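PDB 6LSU: intracellular protein transport protein USO1 from Saccharomyces cerevisiae S288c, which tethers vesicles as part of the protein transport from the endoplasmic reticulum to the Golgi complex. Local coordinates for residues A[622-634]-A[663-675]. Numbering follows the deposited sequence.
Sequences VTIKCLVTMLLGV and YASRIKQFKKDSY
A knob-into-hole contact joins helix 622-634, in the tenth armadillo repeat of the globular head, to helix 663-673: the F670 side chain sits among T623, C626, L627 and M630. With its CG anti to the backbone N (chi1 175°), F670 carries its ring into the hollow between these four side chains. The M630 methyl lies over one ring face, off-centre toward the rim, in a CH-pi contact (CE to ring centroid 3.8 Å), and its sulfur adds an oblique Met-aromatic approach. L627 CD2 meets F670 CE1 at 3.6 Å, the T623 methyl comes to the ring edge, F676 stacks with the ring and F709 meets it edge-to-face. Armadillo repeats stack amphipathic helices into a solenoid; here 663-673 packs against a helix of the tenth repeat, with a closest axis approach of 9.0 Å and N-to-C directions 130° apart. Farther along, Y663 lies against the backbone of G633, where a side chain would probably collide with the Y663 hydroxyl, which bonds to I716 O.

Between these apolar patches, R666 runs extended from CG to NE, and the aliphatic chain of K625 crosses its guanidinium, CG above the centre of one face. R666 NH1 gives T629 OG1 a weak, bent hydrogen bond (3.3 Å, 131°), whereas NH2 bonds to S614 O. The T629 hydroxyl is itself committed as donor to K625 O, at 2.6 Å. Replacing R666 by alanine is likely to leave S614 O without this donor, T629 OG1 without its weak one, and a gap beside the K625 chain.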
loop_
_atom_site.group_PDB
_atom_site.type_symbol
_atom_site.label_atom_id
_atom_site.label_comp_id
_atom_site.label_asym_id
_atom_site.label_seq_id
_atom_site.Cartn_x
_atom_site.Cartn_y
_atom_site.Cartn_z
ATOM N N VAL A 622 34.170 7.823 -4.468
ATOM C CA VAL A 622 34.277 6.898 -5.634
ATOM C C VAL A 622 33.010 6.985 -6.501
ATOM O O VAL A 622 33.099 6.706 -7.767
ATOM C CB VAL A 622 34.584 5.461 -5.182
ATOM C CG1 VAL A 622 33.805 5.080 -3.935
ATOM C CG2 VAL A 622 34.350 4.470 -6.305
ATOM N N THR A 623 31.872 7.354 -5.888
ATOM C CA THR A 623 30.568 7.425 -6.592
ATOM C C THR A 623 30.552 8.666 -7.497
ATOM O O THR A 623 30.469 8.482 -8.740
ATOM C CB THR A 623 29.394 7.364 -5.612
ATOM O OG1 THR A 623 29.744 6.514 -4.525
ATOM C CG2 THR A 623 28.156 6.805 -6.268
ATOM N N ILE A 624 30.660 9.871 -6.930
ATOM C CA ILE A 624 30.830 11.099 -7.752
ATOM C C ILE A 624 31.930 10.886 -8.802
ATOM O O ILE A 624 31.715 11.168 -10.002
ATOM C CB ILE A 624 31.181 12.323 -6.911
ATOM C CG1 ILE A 624 30.233 12.547 -5.733
ATOM C CG2 ILE A 624 31.221 13.507 -7.845
ATOM C CD1 ILE A 624 28.797 12.701 -6.142
ATOM N N LYS A 625 33.089 10.398 -8.372
ATOM C CA LYS A 625 34.239 10.273 -9.287
ATOM C C LYS A 625 33.782 9.436 -10.484
ATOM O O LYS A 625 34.034 9.888 -11.626
ATOM C CB LYS A 625 35.457 9.805 -8.487
ATOM C CG LYS A 625 36.462 8.905 -9.187
ATOM C CD LYS A 625 37.585 8.542 -8.245
ATOM C CE LYS A 625 38.148 7.154 -8.473
ATOM N NZ LYS A 625 39.039 6.758 -7.350
ATOM N N CYS A 626 33.099 8.309 -10.274
ATOM C CA CYS A 626 32.675 7.435 -11.413
ATOM C C CYS A 626 31.559 8.136 -12.231
ATOM O O CYS A 626 31.515 7.983 -13.482
ATOM C CB CYS A 626 32.240 6.054 -10.931
ATOM S SG CYS A 626 33.516 5.111 -10.016
ATOM N N LEU A 627 30.680 8.917 -11.581
ATOM C CA LEU A 627 29.537 9.557 -12.281
ATOM C C LEU A 627 30.048 10.676 -13.177
ATOM O O LEU A 627 29.583 10.732 -14.393
ATOM C CB LEU A 627 28.499 10.064 -11.274
ATOM C CG LEU A 627 27.563 8.981 -10.737
ATOM C CD1 LEU A 627 26.541 9.584 -9.771
ATOM C CD2 LEU A 627 26.884 8.263 -11.893
ATOM N N VAL A 628 30.946 11.518 -12.637
ATOM C CA VAL A 628 31.718 12.510 -13.438
ATOM C C VAL A 628 32.383 11.775 -14.604
ATOM O O VAL A 628 32.289 12.249 -15.698
ATOM C CB VAL A 628 32.767 13.296 -12.633
ATOM C CG1 VAL A 628 33.606 14.142 -13.582
ATOM C CG2 VAL A 628 32.125 14.198 -11.595
ATOM N N THR A 629 33.075 10.678 -14.355
ATOM C CA THR A 629 33.817 9.936 -15.414
ATOM C C THR A 629 32.788 9.488 -16.445
ATOM O O THR A 629 33.029 9.659 -17.643
ATOM C CB THR A 629 34.575 8.735 -14.847
ATOM O OG1 THR A 629 35.378 9.209 -13.766
ATOM C CG2 THR A 629 35.364 7.978 -15.898
ATOM N N MET A 630 31.673 8.925 -15.976
ATOM C CA MET A 630 30.593 8.381 -16.848
ATOM C C MET A 630 30.019 9.502 -17.747
ATOM O O MET A 630 29.780 9.298 -18.986
ATOM C CB MET A 630 29.476 7.812 -15.990
ATOM C CG MET A 630 28.669 6.794 -16.747
ATOM S SD MET A 630 27.217 6.282 -15.827
ATOM C CE MET A 630 28.011 5.543 -14.396
ATOM N N LEU A 631 29.803 10.681 -17.152
ATOM C CA LEU A 631 29.290 11.841 -17.903
ATOM C C LEU A 631 30.162 12.047 -19.142
ATOM O O LEU A 631 29.585 12.225 -20.286
ATOM C CB LEU A 631 29.318 13.057 -16.982
ATOM C CG LEU A 631 28.202 14.066 -17.198
ATOM C CD1 LEU A 631 28.579 15.446 -16.637
ATOM C CD2 LEU A 631 27.872 14.176 -18.690
ATOM N N LEU A 632 31.488 12.083 -18.949
ATOM C CA LEU A 632 32.447 12.435 -20.026
ATOM C C LEU A 632 32.462 11.333 -21.089
ATOM O O LEU A 632 32.416 11.664 -22.303
ATOM C CB LEU A 632 33.839 12.633 -19.405
ATOM C CG LEU A 632 33.928 13.828 -18.467
ATOM C CD1 LEU A 632 35.237 13.821 -17.715
ATOM C CD2 LEU A 632 33.749 15.137 -19.239
ATOM N N GLY A 633 32.537 10.091 -20.649
ATOM C CA GLY A 633 32.380 8.918 -21.525
ATOM C C GLY A 633 31.129 9.018 -22.364
ATOM O O GLY A 633 31.252 8.959 -23.593
ATOM N N VAL A 634 29.968 9.200 -21.726
ATOM C CA VAL A 634 28.650 9.186 -22.423
ATOM C C VAL A 634 28.684 10.350 -23.411
ATOM O O VAL A 634 28.323 10.133 -24.567
ATOM C CB VAL A 634 27.451 9.222 -21.438
ATOM C CG1 VAL A 634 26.141 9.641 -22.112
ATOM C CG2 VAL A 634 27.274 7.881 -20.738
ATOM N N TYR A 663 38.998 4.593 -17.284
ATOM C CA TYR A 663 37.578 4.826 -17.616
ATOM C C TYR A 663 36.804 3.532 -17.376
ATOM O O TYR A 663 35.975 3.494 -16.427
ATOM C CB TYR A 663 37.434 5.301 -19.061
ATOM C CG TYR A 663 36.003 5.381 -19.531
ATOM C CD1 TYR A 663 35.220 6.487 -19.256
ATOM C CD2 TYR A 663 35.427 4.334 -20.223
ATOM C CE1 TYR A 663 33.908 6.569 -19.692
ATOM C CE2 TYR A 663 34.116 4.393 -20.653
ATOM C CZ TYR A 663 33.356 5.512 -20.394
ATOM O OH TYR A 663 32.077 5.560 -20.839
ATOM N N ALA A 664 37.086 2.504 -18.182
ATOM C CA ALA A 664 36.407 1.192 -18.108
ATOM C C ALA A 664 36.427 0.724 -16.655
ATOM O O ALA A 664 35.401 0.193 -16.207
ATOM C CB ALA A 664 37.037 0.177 -19.035
ATOM N N SER A 665 37.534 0.923 -15.939
ATOM C CA SER A 665 37.666 0.454 -14.535
ATOM C C SER A 665 36.607 1.165 -13.697
ATOM O O SER A 665 35.971 0.495 -12.868
ATOM C CB SER A 665 39.048 0.670 -13.975
ATOM O OG SER A 665 39.010 0.780 -12.565
ATOM N N ARG A 666 36.437 2.472 -13.918
ATOM C CA ARG A 666 35.607 3.343 -13.043
ATOM C C ARG A 666 34.126 3.154 -13.363
ATOM O O ARG A 666 33.329 3.500 -12.466
ATOM C CB ARG A 666 35.967 4.817 -13.205
ATOM C CG ARG A 666 37.249 5.211 -12.489
ATOM C CD ARG A 666 37.747 6.555 -12.975
ATOM N NE ARG A 666 38.678 7.150 -12.026
ATOM C CZ ARG A 666 39.014 8.439 -11.989
ATOM N NH1 ARG A 666 38.506 9.293 -12.864
ATOM N NH2 ARG A 666 39.860 8.876 -11.069
ATOM N N ILE A 667 33.785 2.700 -14.585
ATOM C CA ILE A 667 32.420 2.213 -14.945
ATOM C C ILE A 667 32.150 0.886 -14.218
ATOM O O ILE A 667 31.054 0.738 -13.640
ATOM C CB ILE A 667 32.261 2.083 -16.471
ATOM C CG1 ILE A 667 32.361 3.442 -17.165
ATOM C CG2 ILE A 667 30.970 1.352 -16.823
ATOM C CD1 ILE A 667 31.980 4.620 -16.299
ATOM N N LYS A 668 33.092 -0.052 -14.286
ATOM C CA LYS A 668 32.997 -1.373 -13.615
ATOM C C LYS A 668 32.971 -1.146 -12.102
ATOM O O LYS A 668 32.283 -1.887 -11.427
ATOM C CB LYS A 668 34.164 -2.279 -14.019
ATOM C CG LYS A 668 33.985 -3.758 -13.698
ATOM C CD LYS A 668 34.623 -4.682 -14.719
ATOM C CE LYS A 668 34.186 -6.125 -14.559
ATOM N NZ LYS A 668 34.305 -6.869 -15.835
ATOM N N GLN A 669 33.672 -0.135 -11.587
ATOM C CA GLN A 669 33.783 0.043 -10.121
ATOM C C GLN A 669 32.475 0.636 -9.611
ATOM O O GLN A 669 32.154 0.419 -8.404
ATOM C CB GLN A 669 34.954 0.928 -9.689
ATOM C CG GLN A 669 34.989 1.100 -8.172
ATOM C CD GLN A 669 36.251 1.699 -7.601
ATOM O OE1 GLN A 669 36.635 2.823 -7.938
ATOM N NE2 GLN A 669 36.874 0.964 -6.682
ATOM N N PHE A 670 31.763 1.373 -10.473
ATOM C CA PHE A 670 30.488 2.063 -10.143
ATOM C C PHE A 670 29.380 1.029 -9.891
ATOM O O PHE A 670 28.629 1.185 -8.907
ATOM C CB PHE A 670 30.084 3.019 -11.269
ATOM C CG PHE A 670 28.746 3.686 -11.073
ATOM C CD1 PHE A 670 28.578 4.673 -10.112
ATOM C CD2 PHE A 670 27.642 3.269 -11.798
ATOM C CE1 PHE A 670 27.345 5.278 -9.928
ATOM C CE2 PHE A 670 26.408 3.865 -11.598
ATOM C CZ PHE A 670 26.265 4.885 -10.683
ATOM N N LYS A 671 29.281 0.038 -10.782
ATOM C CA LYS A 671 28.339 -1.103 -10.666
ATOM C C LYS A 671 28.623 -1.850 -9.356
ATOM O O LYS A 671 27.663 -2.057 -8.602
ATOM C CB LYS A 671 28.421 -2.015 -11.904
ATOM C CG LYS A 671 27.192 -2.884 -12.170
ATOM C CD LYS A 671 26.264 -3.039 -10.949
ATOM C CE LYS A 671 25.116 -4.021 -11.106
ATOM N NZ LYS A 671 23.985 -3.455 -11.882
ATOM N N LYS A 672 29.880 -2.196 -9.048
ATOM C CA LYS A 672 30.195 -3.207 -7.992
ATOM C C LYS A 672 30.555 -2.590 -6.633
ATOM O O LYS A 672 30.352 -3.281 -5.653
ATOM C CB LYS A 672 31.332 -4.144 -8.407
ATOM C CG LYS A 672 31.352 -4.597 -9.863
ATOM C CD LYS A 672 30.176 -5.450 -10.328
ATOM C CE LYS A 672 29.900 -6.690 -9.493
ATOM N NZ LYS A 672 28.669 -6.554 -8.675
ATOM N N ASP A 673 31.085 -1.374 -6.536
ATOM C CA ASP A 673 31.757 -0.924 -5.279
ATOM C C ASP A 673 31.322 0.495 -4.860
ATOM O O ASP A 673 32.011 1.090 -4.010
ATOM C CB ASP A 673 33.284 -1.040 -5.418
ATOM C CG ASP A 673 34.051 -1.057 -4.103
ATOM O OD1 ASP A 673 33.408 -1.201 -3.034
ATOM O OD2 ASP A 673 35.293 -0.927 -4.158
ATOM N N SER A 674 30.200 1.015 -5.369
ATOM C CA SER A 674 29.693 2.376 -5.029
ATOM C C SER A 674 28.328 2.301 -4.341
ATOM O O SER A 674 27.801 1.190 -4.155
ATOM C CB SER A 674 29.601 3.235 -6.261
ATOM O OG SER A 674 28.654 2.689 -7.163
ATOM N N TYR A 675 27.760 3.463 -4.009
ATOM C CA TYR A 675 26.348 3.608 -3.566
ATOM C C TYR A 675 25.409 2.881 -4.531
ATOM O O TYR A 675 24.463 2.196 -4.097
ATOM C CB TYR A 675 25.935 5.066 -3.499
ATOM C CG TYR A 675 26.351 5.735 -2.220
ATOM C CD1 TYR A 675 27.674 6.014 -1.946
ATOM C CD2 TYR A 675 25.411 6.096 -1.277
ATOM C CE1 TYR A 675 28.053 6.634 -0.763
ATOM C CE2 TYR A 675 25.773 6.722 -0.095
ATOM C CZ TYR A 675 27.103 6.982 0.176
ATOM O OH TYR A 675 27.470 7.615 1.326
#